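Local coordinates for carboxynorspermidine decarboxylase (Campylobacter jejuni subsp. jejuni 81116, PDB 3N29), which probably catalyses the pyridoxal-5'-phosphate-dependent decarboxylation of carboxynorspermidine to norspermidine, the polyamine bound here beside the cofactor, at residues 314-319 and 373-378; 279-284 and 298-303. All coordinates share one frame; numbering follows the deposited sequence.

Contact 1 (314-319 and 373-378); sequences YTSEVL and LDQIHY. With NSD (N-(3-aminopropyl)propane-1,3-diamine), chain D; PLP (pyridoxal-5'-phosphate), chain C.
Leu373 meets Glu317 through both backbone and side chain: its N donates a nearly straight hydrogen bond (174°) to Glu317 O at 2.9 Å, while its isobutyl group lies along the facing backbone. There CD1 reaches Glu317 CB at 3.9 Å, CD2 meets Leu319 CB at 4.0 Å, and CG rests against the backbone N of Leu319. Glu317 O is gripped twice, because Ser316 OG donates to it at 2.8 Å from the opposite face of the carbonyl plane. The serine hydroxyl can turn to its neighbour's carbonyl because OG stands anti to its own backbone N (chi1 -176°). A water bridges the two backbones, accepting from Glu317 N and donating to Leu373 O, both at 2.8 Å. Both loops belong to the C-terminal sheet domain of this family of beta/alpha-barrel decarboxylases: the loop 314-319 leads into strand 321-325, and the loop 373-378 follows strand 369-372. Beyond Leu373, the bent side chain of Gln375 brings its amide up to the hydroxyl of Tyr314, the amide and ring planes only 9° apart. Further along, Tyr378 enters the active site, where its OH donates to O1P of the cofactor phosphate at 2.6 Å, the oxygen lying in the ring plane. Norspermidine passes close to the same ring, and Asp308 and Glu272 hydrogen-bond the polyamine. Phe386 of the second subunit packs on Tyr378.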
loop_
_atom_site.group_PDB
_atom_site.type_symbol
_atom_site.label_atom_id
_atom_site.label_comp_id
_atom_site.label_asym_id
_atom_site.label_seq_id
_atom_site.Cartn_x
_atom_site.Cartn_y
_atom_site.Cartn_z
ATOM N N TYR A 314 -5.713 -6.350 11.158
ATOM C CA TYR A 314 -5.496 -6.508 12.601
ATOM C C TYR A 314 -5.671 -5.129 13.182
ATOM O O TYR A 314 -5.735 -4.141 12.438
ATOM C CB TYR A 314 -4.108 -7.150 12.926
ATOM C CG TYR A 314 -2.940 -6.137 12.916
ATOM C CD1 TYR A 314 -2.559 -5.507 14.085
ATOM C CD2 TYR A 314 -2.239 -5.822 11.729
ATOM C CE1 TYR A 314 -1.438 -4.603 14.139
ATOM C CE2 TYR A 314 -1.163 -4.881 11.747
ATOM C CZ TYR A 314 -0.790 -4.258 12.988
ATOM O OH TYR A 314 0.227 -3.314 13.082
ATOM N N THR A 315 -5.713 -5.038 14.492
ATOM C CA THR A 315 -5.955 -3.755 15.139
ATOM C C THR A 315 -4.742 -3.372 15.952
ATOM O O THR A 315 -4.316 -4.123 16.803
ATOM C CB THR A 315 -7.259 -3.817 16.043
ATOM O OG1 THR A 315 -8.361 -4.245 15.249
ATOM C CG2 THR A 315 -7.541 -2.500 16.754
ATOM N N SER A 316 -4.211 -2.169 15.721
ATOM C CA SER A 316 -3.096 -1.696 16.523
ATOM C C SER A 316 -3.483 -1.387 17.941
ATOM O O SER A 316 -4.557 -0.835 18.199
ATOM C CB SER A 316 -2.485 -0.461 15.877
ATOM O OG SER A 316 -1.319 -0.014 16.579
ATOM N N GLU A 317 -2.557 -1.676 18.854
ATOM C CA GLU A 317 -2.687 -1.206 20.201
ATOM C C GLU A 317 -2.317 0.275 20.198
ATOM O O GLU A 317 -1.581 0.775 19.278
ATOM C CB GLU A 317 -1.787 -2.000 21.165
ATOM C CG GLU A 317 -2.109 -3.503 21.266
ATOM C CD GLU A 317 -3.350 -3.864 22.099
ATOM O OE1 GLU A 317 -3.967 -2.938 22.762
ATOM O OE2 GLU A 317 -3.706 -5.094 22.089
ATOM N N VAL A 318 -2.878 0.993 21.159
ATOM C CA VAL A 318 -2.622 2.407 21.363
ATOM C C VAL A 318 -2.190 2.643 22.785
ATOM O O VAL A 318 -2.784 2.040 23.738
ATOM C CB VAL A 318 -3.880 3.239 21.038
ATOM C CG1 VAL A 318 -3.782 4.690 21.556
ATOM C CG2 VAL A 318 -4.146 3.180 19.514
ATOM N N LEU A 319 -1.134 3.433 22.941
ATOM C CA LEU A 319 -0.583 3.702 24.283
ATOM C C LEU A 319 -1.666 4.329 25.183
ATOM O O LEU A 319 -2.367 5.232 24.740
ATOM C CB LEU A 319 0.577 4.641 24.180
ATOM C CG LEU A 319 1.282 5.086 25.450
ATOM C CD1 LEU A 319 2.105 3.951 26.148
ATOM C CD2 LEU A 319 2.186 6.307 25.107
ATOM N N LEU A 373 1.154 1.672 18.807
ATOM C CA LEU A 373 2.290 0.868 19.330
ATOM C C LEU A 373 2.831 -0.094 18.264
ATOM O O LEU A 373 2.039 -0.721 17.523
ATOM C CB LEU A 373 1.842 0.076 20.584
ATOM C CG LEU A 373 1.454 0.967 21.773
ATOM C CD1 LEU A 373 0.995 0.047 22.979
ATOM C CD2 LEU A 373 2.621 1.863 22.235
ATOM N N ASP A 374 4.159 -0.242 18.214
ATOM C CA ASP A 374 4.820 -1.290 17.420
ATOM C C ASP A 374 4.573 -1.139 15.962
ATOM O O ASP A 374 3.991 -2.028 15.293
ATOM C CB ASP A 374 4.414 -2.684 17.891
ATOM C CG ASP A 374 5.260 -3.778 17.267
ATOM O OD1 ASP A 374 6.439 -3.477 16.888
ATOM O OD2 ASP A 374 4.757 -4.954 17.217
ATOM N N GLN A 375 5.007 -0.010 15.437
ATOM C CA GLN A 375 4.759 0.362 14.075
ATOM C C GLN A 375 6.007 0.651 13.223
ATOM O O GLN A 375 5.928 1.438 12.270
ATOM C CB GLN A 375 3.788 1.541 14.028
ATOM C CG GLN A 375 2.370 1.240 14.598
ATOM C CD GLN A 375 1.637 0.215 13.847
ATOM O OE1 GLN A 375 0.860 -0.573 14.417
ATOM N NE2 GLN A 375 1.941 0.109 12.612
ATOM N N ILE A 376 7.112 0.013 13.514
ATOM C CA ILE A 376 8.303 0.213 12.713
ATOM C C ILE A 376 8.512 -0.897 11.690
ATOM O O ILE A 376 9.112 -0.637 10.667
ATOM C CB ILE A 376 9.628 0.436 13.559
ATOM C CG1 ILE A 376 9.379 1.482 14.632
ATOM C CG2 ILE A 376 10.754 0.863 12.614
ATOM C CD1 ILE A 376 9.088 2.931 14.128
ATOM N N HIS A 377 8.023 -2.119 11.948
ATOM C CA HIS A 377 8.258 -3.268 11.008
ATOM C C HIS A 377 7.018 -3.460 10.147
ATOM O O HIS A 377 5.913 -3.212 10.635
ATOM C CB HIS A 377 8.605 -4.529 11.801
ATOM C CG HIS A 377 7.493 -5.045 12.678
ATOM N ND1 HIS A 377 7.329 -4.683 13.992
ATOM C CD2 HIS A 377 6.510 -5.947 12.415
ATOM C CE1 HIS A 377 6.291 -5.332 14.504
ATOM N NE2 HIS A 377 5.752 -6.068 13.545
ATOM N N TYR A 378 7.196 -3.711 8.840
ATOM C CA TYR A 378 6.081 -3.947 7.870
ATOM C C TYR A 378 5.121 -2.772 7.868
ATOM O O TYR A 378 3.889 -2.935 7.781
ATOM C CB TYR A 378 5.365 -5.300 8.173
ATOM C CG TYR A 378 6.282 -6.473 7.876
ATOM C CD1 TYR A 378 6.424 -6.952 6.562
ATOM C CD2 TYR A 378 7.020 -7.088 8.861
ATOM C CE1 TYR A 378 7.202 -7.967 6.253
ATOM C CE2 TYR A 378 7.889 -8.129 8.562
ATOM C CZ TYR A 378 7.977 -8.562 7.241
ATOM O OH TYR A 378 8.772 -9.592 6.935
HETATM C C1 NSD D . 6.388 -11.123 8.333
HETATM N N1 NSD D . 6.486 -11.504 9.712
HETATM C C2 NSD D . 5.560 -12.064 7.524
HETATM N N2 NSD D . 5.352 -11.085 5.354
HETATM C C3 NSD D . 5.856 -12.004 6.068
HETATM N N3 NSD D . 3.521 -7.114 5.650
HETATM C C4 NSD D . 4.567 -10.170 5.745
HETATM C C5 NSD D . 4.137 -9.195 4.686
HETATM C C6 NSD D . 2.986 -8.340 5.154
HETATM N N1 PLP C . 13.762 -14.465 4.345
HETATM C C2 PLP C . 12.875 -14.530 3.308
HETATM C C2A PLP C . 13.234 -15.291 2.057
HETATM C C3 PLP C . 11.639 -13.822 3.430
HETATM O O3 PLP C . 10.721 -13.859 2.379
HETATM C C4 PLP C . 11.341 -13.090 4.595
HETATM C C4A PLP C . 10.036 -12.310 4.684
HETATM C C5 PLP C . 12.250 -13.090 5.664
HETATM C C6 PLP C . 13.462 -13.794 5.498
HETATM C C5A PLP C . 11.979 -12.334 6.945
HETATM O O4P PLP C . 10.751 -12.705 7.518
HETATM P P PLP C . 10.269 -12.138 8.908
HETATM O O1P PLP C . 10.315 -10.625 8.795
HETATM O O2P PLP C . 11.270 -12.620 9.985
HETATM O O3P PLP C . 8.959 -12.713 9.206
HETATM O O HOH W 1 0.041 -2.573 18.275
#

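Contact 2 (279-284 and 298-303); sequences GNLVAS and LDTSSE
The carboxylate of Asp299 is the flat group that joins 279-284 to 298-303, and Ser284 meets it from above its plane: Ser284 N donates to Asp299 OD1 at 2.8 Å, 42° out of that plane, in a nearly straight bond. The same oxygen lies against Ala283, 3.3 Å from its CA, while the other oxygen, OD2, faces Ser284 CB. OD2 has stronger partners beyond the two segments, a hydrogen bond with Thr44 and a salt bridge to Lys122 of the second subunit, so both carboxylate oxygens are engaged. This charge-paired setting would probably favour the ionised form. The side chain comes back over its own main chain, CG sitting between the backbone N and carbonyl carbon (chi1 62°), and this turns OD1 to the neighbouring strand. A second bond runs in the reverse sense, Asp299 N to Ser284 O at 3.0 Å, more bent at 140°; Leu298 CA adds a CA-H...O contact to that carbonyl at 3.2 Å. Beyond the polar pair, methyl groups carry the contact: Thr300 CG2 abuts Ala283 CB at 3.6 Å, and Leu281 CD2 lies against the hydroxyl of Thr300, which is bonded to His305. Ser301 then takes the N-cap position, its OG bonded to Ala304 N. This is the end of an antiparallel hairpin pair, 279-290 with 294-298, where the second strand gives out and the aspartate side chain takes over the bonding before helix 302-305 begins, within the mixed sheet of the C-terminal domain.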
loop_
_atom_site.group_PDB
_atom_site.type_symbol
_atom_site.label_atom_id
_atom_site.label_comp_id
_atom_site.label_asym_id
_atom_site.label_seq_id
_atom_site.Cartn_x
_atom_site.Cartn_y
_atom_site.Cartn_z
ATOM N N GLY A 279 9.383 0.726 18.140
ATOM C CA GLY A 279 8.898 2.069 17.912
ATOM C C GLY A 279 7.425 2.228 17.630
ATOM O O GLY A 279 6.759 1.276 17.399
ATOM N N ASN A 280 6.973 3.463 17.581
ATOM C CA ASN A 280 5.578 3.786 17.413
ATOM C C ASN A 280 5.283 4.795 16.344
ATOM O O ASN A 280 6.137 5.476 15.944
ATOM C CB ASN A 280 5.004 4.256 18.744
ATOM C CG ASN A 280 5.390 3.354 19.885
ATOM O OD1 ASN A 280 5.325 2.180 19.771
ATOM N ND2 ASN A 280 5.782 3.926 20.976
ATOM N N LEU A 281 4.045 4.843 15.878
ATOM C CA LEU A 281 3.634 5.864 15.045
ATOM C C LEU A 281 2.802 6.872 15.838
ATOM O O LEU A 281 1.766 6.499 16.441
ATOM C CB LEU A 281 2.842 5.275 13.881
ATOM C CG LEU A 281 2.031 6.195 12.974
ATOM C CD1 LEU A 281 2.914 7.163 12.262
ATOM C CD2 LEU A 281 1.110 5.372 11.976
ATOM N N VAL A 282 3.224 8.156 15.835
ATOM C CA VAL A 282 2.652 9.188 16.641
ATOM C C VAL A 282 1.858 10.125 15.785
ATOM O O VAL A 282 2.371 10.590 14.757
ATOM C CB VAL A 282 3.754 9.980 17.412
ATOM C CG1 VAL A 282 3.022 11.039 18.289
ATOM C CG2 VAL A 282 4.586 8.982 18.218
ATOM N N ALA A 283 0.614 10.387 16.138
ATOM C CA ALA A 283 -0.276 11.198 15.312
ATOM C C ALA A 283 -0.948 12.159 16.241
ATOM O O ALA A 283 -0.899 11.975 17.481
ATOM C CB ALA A 283 -1.319 10.259 14.647
ATOM N N SER A 284 -1.548 13.198 15.709
ATOM C CA SER A 284 -2.331 14.100 16.508
ATOM C C SER A 284 -3.824 13.991 16.186
ATOM O O SER A 284 -4.185 13.767 15.025
ATOM C CB SER A 284 -1.895 15.574 16.179
ATOM O OG SER A 284 -0.521 15.781 16.615
ATOM N N LEU A 298 -7.633 11.784 13.087
ATOM C CA LEU A 298 -6.216 11.969 13.291
ATOM C C LEU A 298 -5.518 12.429 12.023
ATOM O O LEU A 298 -6.063 12.273 10.898
ATOM C CB LEU A 298 -5.569 10.703 13.769
ATOM C CG LEU A 298 -6.312 10.005 14.877
ATOM C CD1 LEU A 298 -5.557 8.752 15.266
ATOM C CD2 LEU A 298 -6.652 10.968 16.052
ATOM N N ASP A 299 -4.229 12.818 12.154
ATOM C CA ASP A 299 -3.420 13.169 10.960
ATOM C C ASP A 299 -2.600 12.021 10.396
ATOM O O ASP A 299 -1.481 12.160 9.831
ATOM C CB ASP A 299 -2.574 14.446 11.225
ATOM C CG ASP A 299 -1.546 14.291 12.365
ATOM O OD1 ASP A 299 -1.467 13.226 12.948
ATOM O OD2 ASP A 299 -0.823 15.293 12.657
ATOM N N THR A 300 -3.142 10.821 10.513
ATOM C CA THR A 300 -2.501 9.658 9.998
ATOM C C THR A 300 -3.622 8.802 9.405
ATOM O O THR A 300 -4.801 9.144 9.513
ATOM C CB THR A 300 -1.667 8.880 11.047
ATOM O OG1 THR A 300 -0.817 7.965 10.381
ATOM C CG2 THR A 300 -2.525 8.031 12.061
ATOM N N SER A 301 -3.224 7.807 8.663
ATOM C CA SER A 301 -4.199 6.963 7.915
ATOM C C SER A 301 -3.846 5.508 8.072
ATOM O O SER A 301 -2.676 5.085 7.925
ATOM C CB SER A 301 -4.249 7.364 6.454
ATOM O OG SER A 301 -4.596 6.282 5.622
ATOM N N SER A 302 -4.865 4.691 8.381
ATOM C CA SER A 302 -4.638 3.250 8.458
ATOM C C SER A 302 -4.224 2.753 7.101
ATOM O O SER A 302 -3.197 2.061 7.013
ATOM C CB SER A 302 -5.919 2.544 8.991
ATOM O OG SER A 302 -6.984 2.888 8.115
ATOM N N GLU A 303 -4.927 3.162 6.054
ATOM C CA GLU A 303 -4.685 2.663 4.685
ATOM C C GLU A 303 -3.271 3.007 4.138
ATOM O O GLU A 303 -2.596 2.164 3.550
ATOM C CB GLU A 303 -5.697 3.274 3.752
ATOM C CG GLU A 303 -5.449 2.909 2.262
ATOM C CD GLU A 303 -6.386 1.792 1.766
ATOM O OE1 GLU A 303 -7.392 1.495 2.493
ATOM O OE2 GLU A 303 -6.103 1.253 0.661
#

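How the contacts relate
Read from the N terminus, the chain lays down strand 46-50 of the mixed sheet, builds the eight-stranded barrel, and returns to that sheet along strand 279-290. Contact 2 closes the shorter loop, a hairpin with 13 residues between its segments, and is complete before contact 1 opens at 314. Contact 1 then closes a longer excursion of 53 residues, returning at 373-378; the two loops therefore follow in series, neither nesting nor crossing. In space the two contacts adjoin, the centres of contact 1 and contact 2 lying about 10 Å apart. Gln375 N probably bonds Gly279 O, and Asp374 N the side chain of Asn280. Strand 279-290, one arm of the hairpin, thus ties helix 302-305 to the loop that carries Tyr378 into the cofactor and polyamine pockets.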